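Local coordinates for maltose/maltodextrin-binding protein (Thermus thermophilus, PDB 2GH9), which binds maltotriose, and is probably the periplasmic receptor that delivers maltodextrins to an ABC-type sugar importer, at residues Arg22-Glu25 with Arg26-Thr30; Tyr157-Phe160 with Gly161-Lys164. All blocks are in the same frame, centred on the assembly; numbering follows the deposited sequence.

Contact 1: Arg22-Glu25 with Arg26-Thr30; sequences RTFE and RTSGT
F24 and S28 meet at the C-terminal end of helix 11-26, where the chain leaves its last turn for the loop before strand 32-36. This is the tight part. S28 OG lies over one face of the F24 ring, 3.2 Å from F24 CE2, though the exact placing of the serine is doubtful because its CB clashes with F24 O. F24 CG lies anti to its own N (chi1 -168°), which carries the ring forward to the S28 side chain; F286, N285 and T289 of helix 280-290 pack against it as well. S28 OG shares a hydrogen bond with T30 OG1. The backbone closes the turn: T23 O takes both T27 N, at 2.9 Å, and R26 N. E25 O takes G29 N, and G29, with phi 84°, adopts a conformation suited to glycine. The solvent side is loose. R26 folds back, bent at chi3 (-82°), to lay a face of its guanidinium over T23 CA, with NH2 3.6 Å from T23 OG1; that hydroxyl bonds instead to E19 O. T30 O, buried here without a polar partner, meets E25 CA at 3.3 Å in a CA-H...O contact.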
loop_
_atom_site.group_PDB
_atom_site.type_symbol
_atom_site.label_atom_id
_atom_site.label_comp_id
_atom_site.label_asym_id
_atom_site.label_seq_id
_atom_site.Cartn_x
_atom_site.Cartn_y
_atom_site.Cartn_z
ATOM N N ARG A 22 16.726 -0.787 -19.781
ATOM C CA ARG A 22 17.928 -0.967 -20.605
ATOM C C ARG A 22 17.771 -2.208 -21.497
ATOM O O ARG A 22 17.915 -2.128 -22.719
ATOM C CB ARG A 22 19.188 -1.059 -19.720
ATOM C CG ARG A 22 19.652 0.289 -19.160
ATOM C CD ARG A 22 21.078 0.228 -18.633
ATOM N NE ARG A 22 21.210 -0.778 -17.578
ATOM C CZ ARG A 22 21.029 -0.553 -16.274
ATOM N NH1 ARG A 22 20.718 0.658 -15.815
ATOM N NH2 ARG A 22 21.170 -1.556 -15.416
ATOM N N THR A 23 17.434 -3.339 -20.881
ATOM C CA THR A 23 17.178 -4.582 -21.597
ATOM C C THR A 23 16.125 -4.454 -22.729
ATOM O O THR A 23 16.319 -5.028 -23.801
ATOM C CB THR A 23 16.764 -5.694 -20.628
ATOM O OG1 THR A 23 17.800 -5.881 -19.659
ATOM C CG2 THR A 23 16.531 -6.991 -21.354
ATOM N N PHE A 24 15.043 -3.705 -22.499
ATOM C CA PHE A 24 14.029 -3.478 -23.541
ATOM C C PHE A 24 14.552 -2.653 -24.713
ATOM O O PHE A 24 14.101 -2.835 -25.831
ATOM C CB PHE A 24 12.788 -2.771 -22.980
ATOM C CG PHE A 24 11.614 -2.767 -23.915
ATOM C CD1 PHE A 24 10.865 -3.920 -24.114
ATOM C CD2 PHE A 24 11.233 -1.608 -24.576
ATOM C CE1 PHE A 24 9.757 -3.916 -24.972
ATOM C CE2 PHE A 24 10.130 -1.600 -25.435
ATOM C CZ PHE A 24 9.395 -2.750 -25.626
ATOM N N GLU A 25 15.488 -1.743 -24.472
ATOM C CA GLU A 25 16.098 -1.013 -25.570
ATOM C C GLU A 25 16.951 -1.917 -26.484
ATOM O O GLU A 25 17.164 -1.582 -27.641
ATOM C CB GLU A 25 16.927 0.156 -25.044
ATOM C CG GLU A 25 17.392 1.134 -26.121
ATOM C CD GLU A 25 18.262 2.246 -25.580
ATOM O OE1 GLU A 25 18.258 2.474 -24.341
ATOM O OE2 GLU A 25 18.946 2.900 -26.406
ATOM N N ARG A 26 17.428 -3.048 -25.964
ATOM C CA ARG A 26 18.254 -3.972 -26.734
ATOM C C ARG A 26 17.411 -5.076 -27.366
ATOM O O ARG A 26 17.677 -5.492 -28.481
ATOM C CB ARG A 26 19.361 -4.569 -25.855
ATOM C CG ARG A 26 20.556 -3.657 -25.695
ATOM C CD ARG A 26 21.702 -4.308 -24.915
ATOM N NE ARG A 26 21.468 -4.220 -23.470
ATOM C CZ ARG A 26 21.058 -5.215 -22.677
ATOM N NH1 ARG A 26 20.855 -6.443 -23.144
ATOM N NH2 ARG A 26 20.862 -4.974 -21.382
ATOM N N THR A 27 16.383 -5.542 -26.668
ATOM C CA THR A 27 15.421 -6.446 -27.274
ATOM C C THR A 27 14.234 -5.672 -27.881
ATOM O O THR A 27 13.096 -6.141 -27.814
ATOM C CB THR A 27 14.911 -7.505 -26.256
ATOM O OG1 THR A 27 13.902 -6.940 -25.406
ATOM C CG2 THR A 27 16.075 -8.065 -25.401
ATOM N N SER A 28 14.506 -4.506 -28.481
ATOM C CA SER A 28 13.452 -3.625 -29.008
ATOM C C SER A 28 13.982 -2.523 -29.923
ATOM O O SER A 28 13.400 -2.256 -30.973
ATOM C CB SER A 28 12.677 -2.954 -27.851
ATOM O OG SER A 28 11.456 -2.377 -28.268
ATOM N N GLY A 29 15.046 -1.851 -29.489
ATOM C CA GLY A 29 15.482 -0.591 -30.092
ATOM C C GLY A 29 14.774 0.663 -29.579
ATOM O O GLY A 29 15.150 1.785 -29.930
ATOM N N THR A 30 13.741 0.488 -28.756
ATOM C CA THR A 30 12.998 1.627 -28.205
ATOM C C THR A 30 13.642 2.061 -26.902
ATOM O O THR A 30 13.782 1.246 -25.974
ATOM C CB THR A 30 11.532 1.271 -27.939
ATOM O OG1 THR A 30 10.955 0.719 -29.129
ATOM C CG2 THR A 30 10.736 2.511 -27.509
#

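Contact 2: Tyr157-Phe160 with Gly161-Lys164; sequences YFNF and GFFK. With GLC (alpha-D-glucopyranose), chain B; GLC (alpha-D-glucopyranose), chain C.
F160 O accepts K164 N at 2.8 Å, with an N-H...O angle of 163°, a regular helical bond that spans the kink in helix 156-166. At the kink the N atoms of G161 and F162 make no bond to the turn before. A water bridges the break, donating to F158 O and accepting from G161 N, 2.9 Å from each. N159 O receives two weak bonds, from F162 N and F163 N. The N159 side chain packs against the next turn, its OD1 lying in the plane of the F162 ring at an edge, 3.3 Å from CD2, with amide and ring 48° apart. Its polar ends are held elsewhere, OD1 by Y151 OH and ND2 by I153 O and D155 O. On another side, the K164 chain crosses the F160 ring, CD 3.9 Å from CE2, before NZ goes on to E169 O; F265 stacks on F160. At the N-terminal end Y157 meets the sugar. With CG anti to the backbone N (chi1 175°), its ring lies under the chain B glucose, whose C4 stands over the ring centre, and CB comes 3.2 Å from O5 of the chain C glucose. F158 turns an edge to O6 of the chain B glucose, CE2 3.7 Å away. A serine in place of Y157 would probably leave the C4 side of the chain B glucose without its aromatic floor. Such an aromatic platform under a pyranose is characteristic of the sugar-binding cleft of maltodextrin-binding proteins.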
loop_
_atom_site.group_PDB
_atom_site.type_symbol
_atom_site.label_atom_id
_atom_site.label_comp_id
_atom_site.label_asym_id
_atom_site.label_seq_id
_atom_site.Cartn_x
_atom_site.Cartn_y
_atom_site.Cartn_z
ATOM N N TYR A 157 -4.316 4.960 5.558
ATOM C CA TYR A 157 -3.912 3.603 5.102
ATOM C C TYR A 157 -3.152 2.781 6.167
ATOM O O TYR A 157 -3.491 1.635 6.434
ATOM C CB TYR A 157 -3.054 3.742 3.842
ATOM C CG TYR A 157 -2.450 2.466 3.297
ATOM C CD1 TYR A 157 -3.126 1.720 2.367
ATOM C CD2 TYR A 157 -1.169 2.051 3.687
ATOM C CE1 TYR A 157 -2.583 0.579 1.830
ATOM C CE2 TYR A 157 -0.617 0.907 3.184
ATOM C CZ TYR A 157 -1.329 0.164 2.230
ATOM O OH TYR A 157 -0.820 -0.993 1.682
ATOM N N PHE A 158 -2.127 3.358 6.784
ATOM C CA PHE A 158 -1.336 2.621 7.796
ATOM C C PHE A 158 -2.172 2.218 9.016
ATOM O O PHE A 158 -1.973 1.149 9.613
ATOM C CB PHE A 158 -0.138 3.470 8.235
ATOM C CG PHE A 158 1.031 3.389 7.310
ATOM C CD1 PHE A 158 2.143 2.637 7.657
ATOM C CD2 PHE A 158 1.027 4.055 6.107
ATOM C CE1 PHE A 158 3.219 2.563 6.813
ATOM C CE2 PHE A 158 2.102 3.966 5.253
ATOM C CZ PHE A 158 3.207 3.239 5.619
ATOM N N ASN A 159 -3.129 3.077 9.359
ATOM C CA ASN A 159 -4.018 2.878 10.503
ATOM C C ASN A 159 -5.272 2.046 10.251
ATOM O O ASN A 159 -5.951 1.688 11.209
ATOM C CB ASN A 159 -4.443 4.238 11.067
ATOM C CG ASN A 159 -3.360 4.875 11.872
ATOM O OD1 ASN A 159 -2.972 4.345 12.905
ATOM N ND2 ASN A 159 -2.830 5.984 11.391
ATOM N N PHE A 160 -5.593 1.739 8.989
ATOM C CA PHE A 160 -6.806 0.986 8.707
ATOM C C PHE A 160 -6.927 -0.287 9.550
ATOM O O PHE A 160 -8.011 -0.602 10.025
ATOM C CB PHE A 160 -6.994 0.651 7.224
ATOM C CG PHE A 160 -8.146 -0.287 6.993
ATOM C CD1 PHE A 160 -9.452 0.149 7.187
ATOM C CD2 PHE A 160 -7.930 -1.619 6.663
ATOM C CE1 PHE A 160 -10.514 -0.711 7.007
ATOM C CE2 PHE A 160 -9.001 -2.488 6.507
ATOM C CZ PHE A 160 -10.294 -2.027 6.680
ATOM N N GLY A 161 -5.827 -1.011 9.761
ATOM C CA GLY A 161 -5.875 -2.253 10.522
ATOM C C GLY A 161 -6.463 -2.116 11.912
ATOM O O GLY A 161 -7.144 -3.016 12.398
ATOM N N PHE A 162 -6.201 -0.988 12.542
ATOM C CA PHE A 162 -6.828 -0.660 13.824
ATOM C C PHE A 162 -8.334 -0.368 13.640
ATOM O O PHE A 162 -9.152 -0.762 14.461
ATOM C CB PHE A 162 -6.123 0.535 14.474
ATOM C CG PHE A 162 -4.645 0.366 14.601
ATOM C CD1 PHE A 162 -4.103 -0.842 15.006
ATOM C CD2 PHE A 162 -3.784 1.438 14.342
ATOM C CE1 PHE A 162 -2.726 -1.012 15.120
ATOM C CE2 PHE A 162 -2.423 1.288 14.463
ATOM C CZ PHE A 162 -1.881 0.053 14.843
ATOM N N PHE A 163 -8.698 0.288 12.551
ATOM C CA PHE A 163 -10.114 0.513 12.251
ATOM C C PHE A 163 -10.868 -0.816 12.021
ATOM O O PHE A 163 -11.987 -0.993 12.512
ATOM C CB PHE A 163 -10.299 1.493 11.075
ATOM C CG PHE A 163 -10.164 2.952 11.458
ATOM C CD1 PHE A 163 -11.285 3.785 11.520
ATOM C CD2 PHE A 163 -8.915 3.503 11.711
ATOM C CE1 PHE A 163 -11.162 5.143 11.846
ATOM C CE2 PHE A 163 -8.781 4.862 12.047
ATOM C CZ PHE A 163 -9.926 5.680 12.101
ATOM N N LYS A 164 -10.226 -1.743 11.314
ATOM C CA LYS A 164 -10.737 -3.103 11.110
ATOM C C LYS A 164 -10.878 -3.884 12.429
ATOM O O LYS A 164 -11.945 -4.449 12.708
ATOM C CB LYS A 164 -9.849 -3.863 10.110
ATOM C CG LYS A 164 -10.372 -5.254 9.740
ATOM C CD LYS A 164 -9.769 -5.754 8.434
ATOM C CE LYS A 164 -10.428 -7.041 7.981
ATOM N NZ LYS A 164 -11.848 -6.820 7.676
HETATM C C1 GLC B . 2.501 2.649 0.316
HETATM C C2 GLC B . 1.474 1.807 -0.419
HETATM C C3 GLC B . 0.333 2.718 -0.925
HETATM C C4 GLC B . -0.257 3.596 0.168
HETATM C C5 GLC B . 0.855 4.331 0.911
HETATM C C6 GLC B . 0.297 5.093 2.119
HETATM O O2 GLC B . 2.088 1.167 -1.541
HETATM O O3 GLC B . -0.679 1.939 -1.525
HETATM O O4 GLC B . -1.182 4.540 -0.407
HETATM O O5 GLC B . 1.869 3.402 1.359
HETATM O O6 GLC B . 1.096 6.229 2.456
HETATM C C1 GLC C . -2.533 4.318 -0.019
HETATM C C2 GLC C . -3.360 4.508 -1.277
HETATM C C3 GLC C . -3.303 5.957 -1.734
HETATM C C4 GLC C . -3.707 6.864 -0.579
HETATM C C5 GLC C . -2.869 6.609 0.684
HETATM C C6 GLC C . -3.339 7.416 1.904
HETATM O O2 GLC C . -2.888 3.639 -2.323
HETATM O O3 GLC C . -4.179 6.151 -2.841
HETATM O O4 GLC C . -3.566 8.215 -1.017
HETATM O O5 GLC C . -2.941 5.223 1.028
HETATM O O6 GLC C . -2.271 7.489 2.855
HETATM O O HOH W 1 -3.226 -1.213 8.451
#

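In the fold
Contact 1 precedes contact 2 along the chain, and the two lie on opposite sides of its centre, about 42 Å apart between centres and about 28 Å between nearest atoms, without touching. They belong to different lobes of the periplasmic binding protein fold. Helix 11-26 leads into strand 32-36 of the larger mixed sheet, so contact 1 turns the chain at the surface, 30 Å from the chain centre. Helix 156-166 follows strand 149-150 of the four-stranded sheet and brings its N-terminal end to the cleft; the centre of contact 2 is about 12 Å from that of the chain. Contact 2 thus faces the sugar, whereas contact 1 is a remote surface turn.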